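Local coordinates for 3-keto-5-aminohexanoate cleavage protein (Archaeoglobus fulgidus, PDB 3LOT) that probably cleaves the beta-keto acid 3-keto-5-aminohexanoate with the help of a zinc ion held in a TIM-barrel fold, at residues D80-V85 with D298-I303; E166-P171 with G305-E310; Q180-A185 with A223-G228; P196-F201 with N231-L236. All blocks are in the same frame, centred on the assembly; numbering follows the deposited sequence.

Interaction 1. Residues D80-V85 with D298-I303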
loop_
_atom_site.group_PDB
_atom_site.type_symbol
_atom_site.label_atom_id
_atom_site.label_comp_id
_atom_site.label_asym_id
_atom_site.label_seq_id
_atom_site.Cartn_x
_atom_site.Cartn_y
_atom_site.Cartn_z
ATOM N N ASP D 80 33.088 19.577 14.856
ATOM C CA ASP D 80 31.788 20.027 15.375
ATOM C C ASP D 80 30.628 19.069 15.035
ATOM O O ASP D 80 29.471 19.361 15.302
ATOM C CB ASP D 80 31.464 21.484 14.968
ATOM C CG ASP D 80 31.205 21.670 13.492
ATOM O OD1 ASP D 80 31.515 20.764 12.708
ATOM O OD2 ASP D 80 30.693 22.765 13.101
ATOM N N VAL D 81 30.957 17.938 14.437
ATOM C CA VAL D 81 29.969 16.916 14.135
ATOM C C VAL D 81 29.066 16.615 15.319
ATOM O O VAL D 81 29.515 16.633 16.481
ATOM C CB VAL D 81 30.658 15.599 13.674
ATOM C CG1 VAL D 81 31.375 14.911 14.842
ATOM C CG2 VAL D 81 29.642 14.666 12.987
ATOM N N VAL D 82 27.784 16.351 15.035
ATOM C CA VAL D 82 26.860 15.905 16.073
ATOM C C VAL D 82 27.198 14.438 16.444
ATOM O O VAL D 82 27.289 13.558 15.582
ATOM C CB VAL D 82 25.362 16.075 15.654
ATOM C CG1 VAL D 82 24.412 15.579 16.749
ATOM C CG2 VAL D 82 25.045 17.573 15.335
ATOM N N ILE D 83 27.455 14.216 17.727
ATOM C CA ILE D 83 27.879 12.910 18.228
ATOM C C ILE D 83 26.683 12.216 18.866
ATOM O O ILE D 83 26.187 12.609 19.958
ATOM C CB ILE D 83 29.039 13.038 19.253
ATOM C CG1 ILE D 83 30.247 13.791 18.627
ATOM C CG2 ILE D 83 29.362 11.631 19.784
ATOM C CD1 ILE D 83 31.297 14.323 19.625
ATOM N N ASN D 84 26.152 11.258 18.133
ATOM C CA ASN D 84 24.993 10.451 18.548
ATOM C C ASN D 84 25.521 9.171 19.191
ATOM O O ASN D 84 26.210 8.393 18.521
ATOM C CB ASN D 84 24.174 10.122 17.279
ATOM C CG ASN D 84 22.938 9.231 17.544
ATOM O OD1 ASN D 84 23.003 8.297 18.326
ATOM N ND2 ASN D 84 21.828 9.485 16.816
ATOM N N VAL D 85 25.148 8.939 20.446
ATOM C CA VAL D 85 25.614 7.783 21.215
ATOM C C VAL D 85 24.552 6.661 21.273
ATOM O O VAL D 85 23.365 6.928 21.410
ATOM C CB VAL D 85 25.959 8.247 22.636
ATOM C CG1 VAL D 85 26.544 7.123 23.441
ATOM C CG2 VAL D 85 26.913 9.420 22.550
ATOM N N ASP D 298 25.897 22.064 12.183
ATOM C CA ASP D 298 25.038 23.072 12.808
ATOM C C ASP D 298 23.608 23.069 12.238
ATOM O O ASP D 298 22.633 23.329 12.968
ATOM C CB ASP D 298 25.672 24.448 12.773
ATOM C CG ASP D 298 26.773 24.607 13.848
ATOM O OD1 ASP D 298 26.835 23.811 14.870
ATOM O OD2 ASP D 298 27.601 25.540 13.654
ATOM N N GLU D 299 23.490 22.719 10.956
ATOM C CA GLU D 299 22.192 22.512 10.316
ATOM C C GLU D 299 21.443 21.328 10.935
ATOM O O GLU D 299 20.258 21.409 11.201
ATOM C CB GLU D 299 22.386 22.326 8.800
ATOM C CG GLU D 299 22.695 23.641 8.130
ATOM C CD GLU D 299 23.114 23.544 6.660
ATOM O OE1 GLU D 299 23.498 22.468 6.179
ATOM O OE2 GLU D 299 23.070 24.584 5.962
ATOM N N VAL D 300 22.166 20.245 11.213
ATOM C CA VAL D 300 21.599 19.119 11.896
ATOM C C VAL D 300 21.017 19.584 13.257
ATOM O O VAL D 300 19.873 19.255 13.641
ATOM C CB VAL D 300 22.643 17.980 12.099
ATOM C CG1 VAL D 300 22.108 16.959 13.165
ATOM C CG2 VAL D 300 22.973 17.281 10.724
ATOM N N ARG D 301 21.807 20.349 14.000
ATOM C CA ARG D 301 21.352 20.853 15.285
ATOM C C ARG D 301 20.052 21.679 15.156
ATOM O O ARG D 301 19.145 21.556 15.993
ATOM C CB ARG D 301 22.469 21.675 15.940
ATOM C CG ARG D 301 23.607 20.817 16.451
ATOM C CD ARG D 301 24.726 21.630 17.173
ATOM N NE ARG D 301 25.710 20.641 17.599
ATOM C CZ ARG D 301 26.790 20.288 16.914
ATOM N NH1 ARG D 301 27.171 20.940 15.834
ATOM N NH2 ARG D 301 27.560 19.332 17.389
ATOM N N GLU D 302 19.951 22.504 14.122
ATOM C CA GLU D 302 18.776 23.377 13.961
ATOM C C GLU D 302 17.600 22.536 13.486
ATOM O O GLU D 302 16.462 22.753 13.915
ATOM C CB GLU D 302 19.086 24.537 12.999
ATOM C CG GLU D 302 17.973 25.595 12.852
ATOM C CD GLU D 302 16.832 25.166 11.912
ATOM O OE1 GLU D 302 17.082 24.331 11.006
ATOM O OE2 GLU D 302 15.676 25.638 12.089
ATOM N N ILE D 303 17.862 21.579 12.605
ATOM C CA ILE D 303 16.806 20.726 12.095
ATOM C C ILE D 303 16.204 19.870 13.197
ATOM O O ILE D 303 14.994 19.847 13.335
ATOM C CB ILE D 303 17.278 19.810 10.945
ATOM C CG1 ILE D 303 17.610 20.648 9.696
ATOM C CG2 ILE D 303 16.234 18.750 10.651
ATOM C CD1 ILE D 303 18.337 19.871 8.596
HETATM O O HOH W 1 28.421 22.958 11.084
HETATM O O HOH W 2 29.920 24.589 14.822
#

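Interaction 2. Residues E166-P171 with G305-E310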
loop_
_atom_site.group_PDB
_atom_site.type_symbol
_atom_site.label_atom_id
_atom_site.label_comp_id
_atom_site.label_asym_id
_atom_site.label_seq_id
_atom_site.Cartn_x
_atom_site.Cartn_y
_atom_site.Cartn_z
ATOM N N GLU D 166 16.005 14.409 31.519
ATOM C CA GLU D 166 16.850 14.892 32.639
ATOM C C GLU D 166 18.210 15.418 32.194
ATOM O O GLU D 166 18.779 16.296 32.800
ATOM C CB GLU D 166 17.094 13.745 33.599
ATOM C CG GLU D 166 15.906 13.415 34.436
ATOM C CD GLU D 166 16.028 12.070 35.150
ATOM O OE1 GLU D 166 17.112 11.449 35.061
ATOM O OE2 GLU D 166 15.031 11.635 35.807
ATOM N N ASN D 167 18.749 14.840 31.148
ATOM C CA ASN D 167 20.082 15.179 30.682
ATOM C C ASN D 167 20.035 15.944 29.370
ATOM O O ASN D 167 21.074 16.117 28.698
ATOM C CB ASN D 167 20.911 13.897 30.537
ATOM C CG ASN D 167 21.116 13.200 31.865
ATOM O OD1 ASN D 167 21.941 13.653 32.674
ATOM N ND2 ASN D 167 20.390 12.092 32.099
ATOM N N ASP D 168 18.836 16.417 29.012
ATOM C CA ASP D 168 18.659 17.281 27.866
ATOM C C ASP D 168 19.245 16.571 26.649
ATOM O O ASP D 168 20.014 17.150 25.873
ATOM C CB ASP D 168 19.351 18.617 28.142
ATOM C CG ASP D 168 18.936 19.703 27.185
ATOM O OD1 ASP D 168 17.980 19.480 26.442
ATOM O OD2 ASP D 168 19.572 20.792 27.154
ATOM N N THR D 169 18.895 15.297 26.490
ATOM C CA THR D 169 19.332 14.506 25.334
ATOM C C THR D 169 18.135 14.186 24.446
ATOM O O THR D 169 17.096 13.765 24.936
ATOM C CB THR D 169 20.005 13.213 25.783
ATOM O OG1 THR D 169 21.137 13.504 26.613
ATOM C CG2 THR D 169 20.462 12.367 24.568
ATOM N N LYS D 170 18.268 14.393 23.139
ATOM C CA LYS D 170 17.177 14.096 22.230
ATOM C C LYS D 170 17.158 12.606 21.916
ATOM O O LYS D 170 18.186 12.036 21.543
ATOM C CB LYS D 170 17.278 14.826 20.905
ATOM C CG LYS D 170 15.988 14.645 20.093
ATOM C CD LYS D 170 15.906 15.507 18.879
ATOM C CE LYS D 170 14.542 15.331 18.122
ATOM N NZ LYS D 170 13.403 15.926 18.853
ATOM N N PRO D 171 15.978 11.984 22.021
ATOM C CA PRO D 171 15.840 10.614 21.581
ATOM C C PRO D 171 15.797 10.469 20.064
ATOM O O PRO D 171 15.058 11.163 19.360
ATOM C CB PRO D 171 14.486 10.184 22.192
ATOM C CG PRO D 171 14.154 11.225 23.168
ATOM C CD PRO D 171 14.764 12.455 22.708
ATOM N N GLY D 305 16.611 20.344 16.556
ATOM C CA GLY D 305 16.481 21.087 17.827
ATOM C C GLY D 305 17.432 20.639 18.928
ATOM O O GLY D 305 17.020 20.422 20.053
ATOM N N LEU D 306 18.712 20.484 18.588
ATOM C CA LEU D 306 19.699 19.932 19.507
ATOM C C LEU D 306 20.332 21.023 20.342
ATOM O O LEU D 306 20.313 22.182 19.950
ATOM C CB LEU D 306 20.770 19.157 18.747
ATOM C CG LEU D 306 20.252 17.985 17.915
ATOM C CD1 LEU D 306 21.437 17.169 17.354
ATOM C CD2 LEU D 306 19.336 17.193 18.849
ATOM N N LYS D 307 20.919 20.657 21.472
ATOM C CA LYS D 307 21.308 21.675 22.475
ATOM C C LYS D 307 22.587 22.451 22.178
ATOM O O LYS D 307 22.772 23.604 22.676
ATOM C CB LYS D 307 21.348 21.072 23.866
ATOM C CG LYS D 307 22.491 20.107 24.175
ATOM C CD LYS D 307 22.222 19.389 25.460
ATOM C CE LYS D 307 23.161 18.223 25.679
ATOM N NZ LYS D 307 22.900 17.573 26.979
ATOM N N GLY D 308 23.464 21.871 21.370
ATOM C CA GLY D 308 24.732 22.535 21.034
ATOM C C GLY D 308 25.951 21.700 21.378
ATOM O O GLY D 308 25.944 20.934 22.348
ATOM N N LYS D 309 27.018 21.877 20.601
ATOM C CA LYS D 309 28.211 20.989 20.688
ATOM C C LYS D 309 28.904 21.075 22.027
ATOM O O LYS D 309 29.491 20.100 22.510
ATOM C CB LYS D 309 29.225 21.270 19.537
ATOM C CG LYS D 309 30.013 22.582 19.613
ATOM C CD LYS D 309 30.760 22.867 18.292
ATOM C CE LYS D 309 31.351 24.299 18.254
ATOM N NZ LYS D 309 31.614 24.866 16.858
ATOM N N GLU D 310 28.839 22.249 22.628
ATOM C CA GLU D 310 29.510 22.480 23.906
ATOM C C GLU D 310 28.619 22.310 25.144
ATOM O O GLU D 310 29.086 22.507 26.249
ATOM C CB GLU D 310 30.071 23.909 23.941
ATOM C CG GLU D 310 31.202 24.182 22.958
ATOM C CD GLU D 310 32.445 23.400 23.283
ATOM O OE1 GLU D 310 32.542 22.738 24.357
ATOM O OE2 GLU D 310 33.330 23.424 22.430
HETATM O O HOH W 3 14.061 18.939 19.598
#

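Interaction 3. Residues Q180-A185 with A223-G228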
loop_
_atom_site.group_PDB
_atom_site.type_symbol
_atom_site.label_atom_id
_atom_site.label_comp_id
_atom_site.label_asym_id
_atom_site.label_seq_id
_atom_site.Cartn_x
_atom_site.Cartn_y
_atom_site.Cartn_z
ATOM N N GLN D 180 6.619 -1.399 16.348
ATOM C CA GLN D 180 7.473 -0.434 17.064
ATOM C C GLN D 180 7.138 1.030 16.738
ATOM O O GLN D 180 7.337 1.940 17.568
ATOM C CB GLN D 180 8.957 -0.734 16.771
ATOM C CG GLN D 180 9.384 -2.126 17.302
ATOM C CD GLN D 180 10.883 -2.349 17.344
ATOM O OE1 GLN D 180 11.684 -1.486 16.971
ATOM N NE2 GLN D 180 11.275 -3.531 17.798
ATOM N N ILE D 181 6.589 1.267 15.550
ATOM C CA ILE D 181 6.009 2.586 15.266
ATOM C C ILE D 181 4.729 2.764 16.100
ATOM O O ILE D 181 4.478 3.815 16.681
ATOM C CB ILE D 181 5.729 2.781 13.786
ATOM C CG1 ILE D 181 7.024 2.485 12.963
ATOM C CG2 ILE D 181 5.159 4.178 13.568
ATOM C CD1 ILE D 181 6.966 2.898 11.462
ATOM N N TYR D 182 3.937 1.710 16.179
ATOM C CA TYR D 182 2.781 1.672 17.063
ATOM C C TYR D 182 3.205 1.940 18.494
ATOM O O TYR D 182 2.544 2.733 19.174
ATOM C CB TYR D 182 2.001 0.366 16.952
ATOM C CG TYR D 182 0.891 0.401 15.884
ATOM C CD1 TYR D 182 -0.394 0.942 16.176
ATOM C CD2 TYR D 182 1.127 -0.041 14.619
ATOM C CE1 TYR D 182 -1.391 1.003 15.226
ATOM C CE2 TYR D 182 0.150 0.025 13.653
ATOM C CZ TYR D 182 -1.123 0.515 13.960
ATOM O OH TYR D 182 -2.106 0.528 12.995
ATOM N N ASN D 183 4.282 1.266 18.939
ATOM C CA ASN D 183 4.816 1.528 20.281
ATOM C C ASN D 183 5.188 3.028 20.429
ATOM O O ASN D 183 4.880 3.662 21.464
ATOM C CB ASN D 183 6.037 0.668 20.623
ATOM C CG ASN D 183 5.747 -0.849 20.698
ATOM O OD1 ASN D 183 4.591 -1.301 20.611
ATOM N ND2 ASN D 183 6.842 -1.654 20.824
ATOM N N THR D 184 5.859 3.572 19.399
ATOM C CA THR D 184 6.250 4.979 19.389
ATOM C C THR D 184 5.058 5.946 19.531
ATOM O O THR D 184 5.104 6.889 20.357
ATOM C CB THR D 184 7.105 5.284 18.164
ATOM O OG1 THR D 184 8.268 4.434 18.199
ATOM C CG2 THR D 184 7.474 6.776 18.107
ATOM N N ALA D 185 3.992 5.685 18.766
ATOM C CA ALA D 185 2.757 6.468 18.849
ATOM C C ALA D 185 2.183 6.451 20.248
ATOM O O ALA D 185 1.796 7.479 20.782
ATOM C CB ALA D 185 1.710 5.965 17.881
ATOM N N ALA D 223 3.960 5.784 10.337
ATOM C CA ALA D 223 4.344 6.945 11.157
ATOM C C ALA D 223 3.489 8.188 10.819
ATOM O O ALA D 223 2.999 8.888 11.725
ATOM C CB ALA D 223 5.857 7.248 10.996
ATOM N N ASP D 224 3.295 8.461 9.536
ATOM C CA ASP D 224 2.424 9.573 9.126
ATOM C C ASP D 224 1.035 9.451 9.755
ATOM O O ASP D 224 0.495 10.432 10.318
ATOM C CB ASP D 224 2.253 9.615 7.604
ATOM C CG ASP D 224 3.468 10.122 6.845
ATOM O OD1 ASP D 224 4.431 10.646 7.455
ATOM O OD2 ASP D 224 3.444 10.012 5.575
ATOM N N ARG D 225 0.455 8.259 9.696
ATOM C CA ARG D 225 -0.926 8.096 10.072
ATOM C C ARG D 225 -1.130 8.006 11.584
ATOM O O ARG D 225 -2.173 8.390 12.073
ATOM C CB ARG D 225 -1.490 6.848 9.419
ATOM C CG ARG D 225 -2.970 6.700 9.556
ATOM C CD ARG D 225 -3.416 5.420 8.857
ATOM N NE ARG D 225 -2.693 4.246 9.346
ATOM C CZ ARG D 225 -3.043 3.537 10.443
ATOM N NH1 ARG D 225 -4.092 3.895 11.202
ATOM N NH2 ARG D 225 -2.332 2.486 10.794
ATOM N N LEU D 226 -0.174 7.430 12.306
ATOM C CA LEU D 226 -0.258 7.358 13.802
ATOM C C LEU D 226 0.230 8.610 14.498
ATOM O O LEU D 226 -0.329 8.983 15.514
ATOM C CB LEU D 226 0.505 6.165 14.343
ATOM C CG LEU D 226 0.077 4.814 13.789
ATOM C CD1 LEU D 226 0.893 3.713 14.508
ATOM C CD2 LEU D 226 -1.438 4.565 14.015
ATOM N N ILE D 227 1.266 9.245 13.956
ATOM C CA ILE D 227 2.032 10.301 14.653
ATOM C C ILE D 227 1.691 11.666 14.082
ATOM O O ILE D 227 1.419 12.596 14.836
ATOM C CB ILE D 227 3.558 9.997 14.622
ATOM C CG1 ILE D 227 3.831 8.749 15.498
ATOM C CG2 ILE D 227 4.379 11.224 15.022
ATOM C CD1 ILE D 227 5.141 8.023 15.200
ATOM N N GLY D 228 1.565 11.708 12.764
ATOM C CA GLY D 228 1.247 12.896 12.010
ATOM C C GLY D 228 2.515 13.443 11.404
ATOM O O GLY D 228 3.509 13.642 12.114
HETATM O O HOH W 4 -4.431 2.127 13.856
#

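Interaction 4. Residues P196-F201 with N231-L236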
loop_
_atom_site.group_PDB
_atom_site.type_symbol
_atom_site.label_atom_id
_atom_site.label_comp_id
_atom_site.label_asym_id
_atom_site.label_seq_id
_atom_site.Cartn_x
_atom_site.Cartn_y
_atom_site.Cartn_z
ATOM N N PRO D 196 8.923 17.636 18.235
ATOM C CA PRO D 196 8.862 16.682 17.125
ATOM C C PRO D 196 9.779 15.492 17.362
ATOM O O PRO D 196 10.917 15.637 17.796
ATOM C CB PRO D 196 9.381 17.486 15.931
ATOM C CG PRO D 196 10.077 18.628 16.503
ATOM C CD PRO D 196 9.576 18.893 17.854
ATOM N N LEU D 197 9.265 14.320 17.078
ATOM C CA LEU D 197 10.003 13.113 17.295
ATOM C C LEU D 197 11.020 12.935 16.167
ATOM O O LEU D 197 10.848 13.440 15.059
ATOM C CB LEU D 197 9.059 11.914 17.323
ATOM C CG LEU D 197 7.820 11.998 18.238
ATOM C CD1 LEU D 197 7.045 10.712 18.088
ATOM C CD2 LEU D 197 8.174 12.252 19.684
ATOM N N ARG D 198 12.090 12.238 16.487
ATOM C CA ARG D 198 13.068 11.798 15.507
ATOM C C ARG D 198 13.039 10.292 15.447
ATOM O O ARG D 198 13.413 9.644 16.405
ATOM C CB ARG D 198 14.454 12.297 15.908
ATOM C CG ARG D 198 15.583 11.891 14.951
ATOM C CD ARG D 198 15.343 12.309 13.544
ATOM N NE ARG D 198 16.557 12.125 12.744
ATOM C CZ ARG D 198 16.690 12.474 11.460
ATOM N NH1 ARG D 198 15.707 13.055 10.824
ATOM N NH2 ARG D 198 17.832 12.247 10.807
ATOM N N LEU D 199 12.645 9.740 14.299
ATOM C CA LEU D 199 12.559 8.283 14.113
ATOM C C LEU D 199 13.623 7.797 13.140
ATOM O O LEU D 199 13.955 8.453 12.165
ATOM C CB LEU D 199 11.181 7.830 13.530
ATOM C CG LEU D 199 9.800 8.231 14.077
ATOM C CD1 LEU D 199 8.730 7.119 13.864
ATOM C CD2 LEU D 199 9.837 8.628 15.501
ATOM N N GLN D 200 14.099 6.592 13.357
ATOM C CA GLN D 200 14.931 5.953 12.398
ATOM C C GLN D 200 14.371 4.568 12.083
ATOM O O GLN D 200 14.074 3.773 12.976
ATOM C CB GLN D 200 16.321 5.882 12.942
ATOM C CG GLN D 200 17.340 5.225 12.028
ATOM C CD GLN D 200 18.627 5.973 12.093
ATOM O OE1 GLN D 200 19.030 6.597 11.131
ATOM N NE2 GLN D 200 19.241 5.986 13.275
ATOM N N PHE D 201 14.188 4.313 10.814
ATOM C CA PHE D 201 13.596 3.081 10.364
ATOM C C PHE D 201 14.760 2.171 9.988
ATOM O O PHE D 201 15.615 2.598 9.205
ATOM C CB PHE D 201 12.735 3.344 9.147
ATOM C CG PHE D 201 11.600 4.327 9.370
ATOM C CD1 PHE D 201 10.913 4.384 10.554
ATOM C CD2 PHE D 201 11.165 5.133 8.321
ATOM C CE1 PHE D 201 9.831 5.245 10.696
ATOM C CE2 PHE D 201 10.092 6.000 8.488
ATOM C CZ PHE D 201 9.444 6.059 9.676
ATOM N N ASN D 231 4.566 16.078 13.021
ATOM C CA ASN D 231 5.079 15.782 14.350
ATOM C C ASN D 231 6.392 14.987 14.386
ATOM O O ASN D 231 6.897 14.720 15.461
ATOM C CB ASN D 231 4.007 15.067 15.180
ATOM C CG ASN D 231 2.807 15.943 15.477
ATOM O OD1 ASN D 231 1.664 15.469 15.516
ATOM N ND2 ASN D 231 3.044 17.202 15.688
ATOM N N TYR D 232 6.970 14.607 13.237
ATOM C CA TYR D 232 8.244 13.859 13.269
ATOM C C TYR D 232 9.122 14.115 12.058
ATOM O O TYR D 232 8.646 14.601 11.045
ATOM C CB TYR D 232 8.025 12.357 13.432
ATOM C CG TYR D 232 7.649 11.632 12.155
ATOM C CD1 TYR D 232 6.372 11.778 11.588
ATOM C CD2 TYR D 232 8.541 10.784 11.527
ATOM C CE1 TYR D 232 6.024 11.111 10.438
ATOM C CE2 TYR D 232 8.196 10.103 10.348
ATOM C CZ TYR D 232 6.935 10.277 9.809
ATOM O OH TYR D 232 6.574 9.645 8.641
ATOM N N THR D 233 10.415 13.814 12.206
ATOM C CA THR D 233 11.324 13.645 11.069
ATOM C C THR D 233 11.914 12.223 11.142
ATOM O O THR D 233 11.862 11.561 12.188
ATOM C CB THR D 233 12.441 14.720 11.010
ATOM O OG1 THR D 233 13.410 14.484 12.040
ATOM C CG2 THR D 233 11.858 16.130 11.139
ATOM N N TRP D 234 12.449 11.746 10.032
ATOM C CA TRP D 234 12.913 10.357 9.969
ATOM C C TRP D 234 14.157 10.162 9.118
ATOM O O TRP D 234 14.430 10.913 8.185
ATOM C CB TRP D 234 11.803 9.428 9.472
ATOM C CG TRP D 234 11.336 9.715 8.067
ATOM C CD1 TRP D 234 10.505 10.717 7.664
ATOM C CD2 TRP D 234 11.658 8.963 6.893
ATOM N NE1 TRP D 234 10.315 10.656 6.295
ATOM C CE2 TRP D 234 10.993 9.571 5.807
ATOM C CE3 TRP D 234 12.438 7.849 6.660
ATOM C CZ2 TRP D 234 11.125 9.111 4.498
ATOM C CZ3 TRP D 234 12.507 7.345 5.385
ATOM C CH2 TRP D 234 11.863 8.003 4.306
ATOM N N SER D 235 14.895 9.133 9.496
ATOM C CA SER D 235 16.051 8.632 8.782
ATOM C C SER D 235 15.821 7.159 8.560
ATOM O O SER D 235 14.928 6.533 9.156
ATOM C CB SER D 235 17.313 8.856 9.644
ATOM O OG SER D 235 18.516 8.447 8.987
ATOM N N LEU D 236 16.648 6.569 7.735
ATOM C CA LEU D 236 16.561 5.147 7.419
ATOM C C LEU D 236 17.940 4.497 7.305
ATOM O O LEU D 236 18.916 5.172 6.910
ATOM C CB LEU D 236 15.804 4.967 6.124
ATOM C CG LEU D 236 15.692 3.566 5.497
ATOM C CD1 LEU D 236 14.367 3.420 4.734
ATOM C CD2 LEU D 236 16.910 3.262 4.629
HETATM O O HOH W 5 12.893 15.412 14.603
#

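Interaction 1. Residues D80-V85 with D298-I303
At the N-terminal mouth of the TIM barrel, Arg-301 on helix 297-304 reaches across to the carbonyl of Asp-80, in the turn that leads into strand 82-85. Its guanidinium meets the carbonyl end-on, and both terminal nitrogens share one oxygen: NH1 and NH2 each lie 2.8 Å from Asp-80 O. That oxygen is only 2° out of the guanidinium plane, so both N-H groups point at it in plane, and the bonds to Asp-298 and Glu-110 help to hold the flat group's turn. NH2 adds a long, weak bond to Val-81 O. The chain is extended from CG to NE, which carries the charge across the gap while its aliphatic part slides past Val-82. Val-82 CG2 sits over the centre of one guanidinium face, 3.6 Å from Arg-301 CZ, and also meets Val-300 CG1 at 3.7 Å. A branched valine suits the spot: CG2 serves Arg-301 and Val-300 while CG1 faces Leu-306. Within the helix, Asp-298 OD1 forms a salt bridge with Arg-301 NH1 at 3.0 Å, and Glu-110 forms another with NH2. Two waters part the like-charged Asp-80 and Asp-298, one joining Asp-80 OD2 to Asp-298 N, the other both OD2 atoms. A leucine in place of Arg-301 would probably leave Asp-80 O without its two donors and the carboxylates of Asp-298 and Glu-110 without their counter-charge. Farther along the strand, Asn-84 bonds to the zinc ligand His-50. A helix laid against the starts of the strands is in keeping with a TIM barrel closed at its base.

Interaction 2. Residues E166-P171 with G305-E310
The ammonium group of Lys-307 is held by backbone oxygens at the turn before strand 170-175. NZ donates to Asp-168 O at 3.1 Å, coming in 61° above the carbonyl plane, and makes a weaker bond to Asn-167 O at 2.9 Å. Lys-108 O, outside the two segments, is its strongest partner. A lysine suits this place because its long chain can deliver three N-H groups to a cluster of carbonyls. With CG set between the backbone N and the carbonyl carbon (chi1 72°) and the rest extended, the chain runs straight past Asp-168, whose OD2 lies alongside Lys-307 CD at 3.4 Å. The carboxylate does not touch the ammonium group, though its negative charge probably still favours it. The turn so gripped is an alpha-beta loop at the N-terminal end of the TIM-barrel strands.

Beside this polar grip is a small apolar one. Leu-306 CD2 presses on the aliphatic part of Lys-170, 3.8 Å from Lys-170 CB, and the two side chains cross at about a right angle. Lys-170 sends its NZ onward to Pro-196 O, and a water links it, weakly on one side, to Gly-305 O.

The carbonyls stand where they do because helix 154-166 ends here in a Schellman motif, with Asp-168 at positive phi (55°) as the C-prime residue and Thr-169 N bonded back to Phe-164 O. Thr-169 OG1 ties the turn to Pro-109 O, and Asn-167 ND2 turns back to Ile-163 O. On the other segment, Gly-305 takes positive phi as helix 297-304 ends, a conformation glycine adopts readily, and Gly-308 N donates to Glu-110 OE2.

Interaction 3. Residues Q180-A185 with A223-G228
The ring of Tyr-182 lies flat over a methyl of Leu-226: Leu-226 CD1 is 3.4 Å from the centroid of the Tyr-182 ring and only 9° off the ring normal, a CH-pi contact in which the two side chains cross at about a right angle. At the far end of the ring, Arg-225 NH2 donates to Tyr-182 OH at 3.0 Å, a bond less certain because Arg-225 is modelled in two conformers. The oxygen lies in the guanidinium plane, but ring and guanidinium are turned 56° apart. A leucine in place of Tyr-182 would probably take away the ring face on which Leu-226 CD1 rests and, in the conformer described, the oxygen that Arg-225 uses. These residues join helices 178-189 and 213-226, neighbours in the outer ring of the TIM barrel, and Asp-215 of a second subunit makes a weak hydrogen bond with the hydroxyl.

Ala-185 is small enough to let the helices come close, its CB 3.7 Å from Leu-226 CB. Nearer the sheet, Ile-227 CD1 approaches Thr-184 CG2 at 3.9 Å and also reaches Ile-181 CG2. Thr-184 can offer that methyl because its OG1, beside the backbone N (chi1 -59°), bonds back to Gln-180 O at 2.7 Å.

Interaction 4. Residues P196-F201 with N231-L236
Strands 197-203 and 232-238 lie side by side and parallel, joined through helix 213-226 as a beta-alpha-beta unit of the TIM barrel. Backbone N-H and C=O groups bond in the staggered parallel pattern, for instance Leu-199 N to Thr-233 O (175°) and Ser-235 N to Leu-199 O.

On the face toward the outer helices the Phe-201 ring is the main bump: it packs against the indole of Trp-234, CD2 3.4 Å from Trp-234 CE3, while CZ comes more loosely toward Tyr-232 CE2. Its plane is 30° from that of the indole, but the rings are slid apart and barely overlap. Leu-199 sits against the side of the Tyr-232 ring, CG 3.8 Å from Tyr-232 CD2, the two side chains crossing at about a right angle, with Ile-227 and Thr-184 above. Flat rings suit this face because they spread a broad apolar surface beneath the helices: Phe-201 lies under Ile-181 and Met-219, Tyr-232 under Ala-223 and Lys-220. The Tyr-232 hydroxyl bonds to Asp-224.

The face inside the barrel is polar. Ser-235 is short enough for the guanidinium of Arg-198 to lie over its CB, while NH1 donates to Thr-233 OG1 at 3.0 Å and bridges to Asp-256. Ser-235 OG donates to Gln-200 OE1 at 2.9 Å; the Gln-200 side chain is about 7 Å from the zinc ion. At the strand start a water lies 2.9 Å from Leu-197 O and 2.8 Å from Thr-233 OG1.

Overall arrangement
Interaction 4 is the most extensive and largely buried: strand against strand, with regular backbone bonds, an aromatic outer face and a polar inner face near the zinc. Interaction 3 packs the helices outside those strands and is tied to them through Asp-224 and Tyr-232; the rim of interaction 3 joins a subunit interface, unlike the other three. Interactions 1 and 2 belong to the barrel's base, where the loops leading into strands offer carbonyls to an arginine or a lysine. They touch through Arg-301 O and Leu-306 N, interaction 1 being buried and interaction 2 only partly so. Lys-170 carries interaction 2 over to interaction 4, on the neighbouring strand.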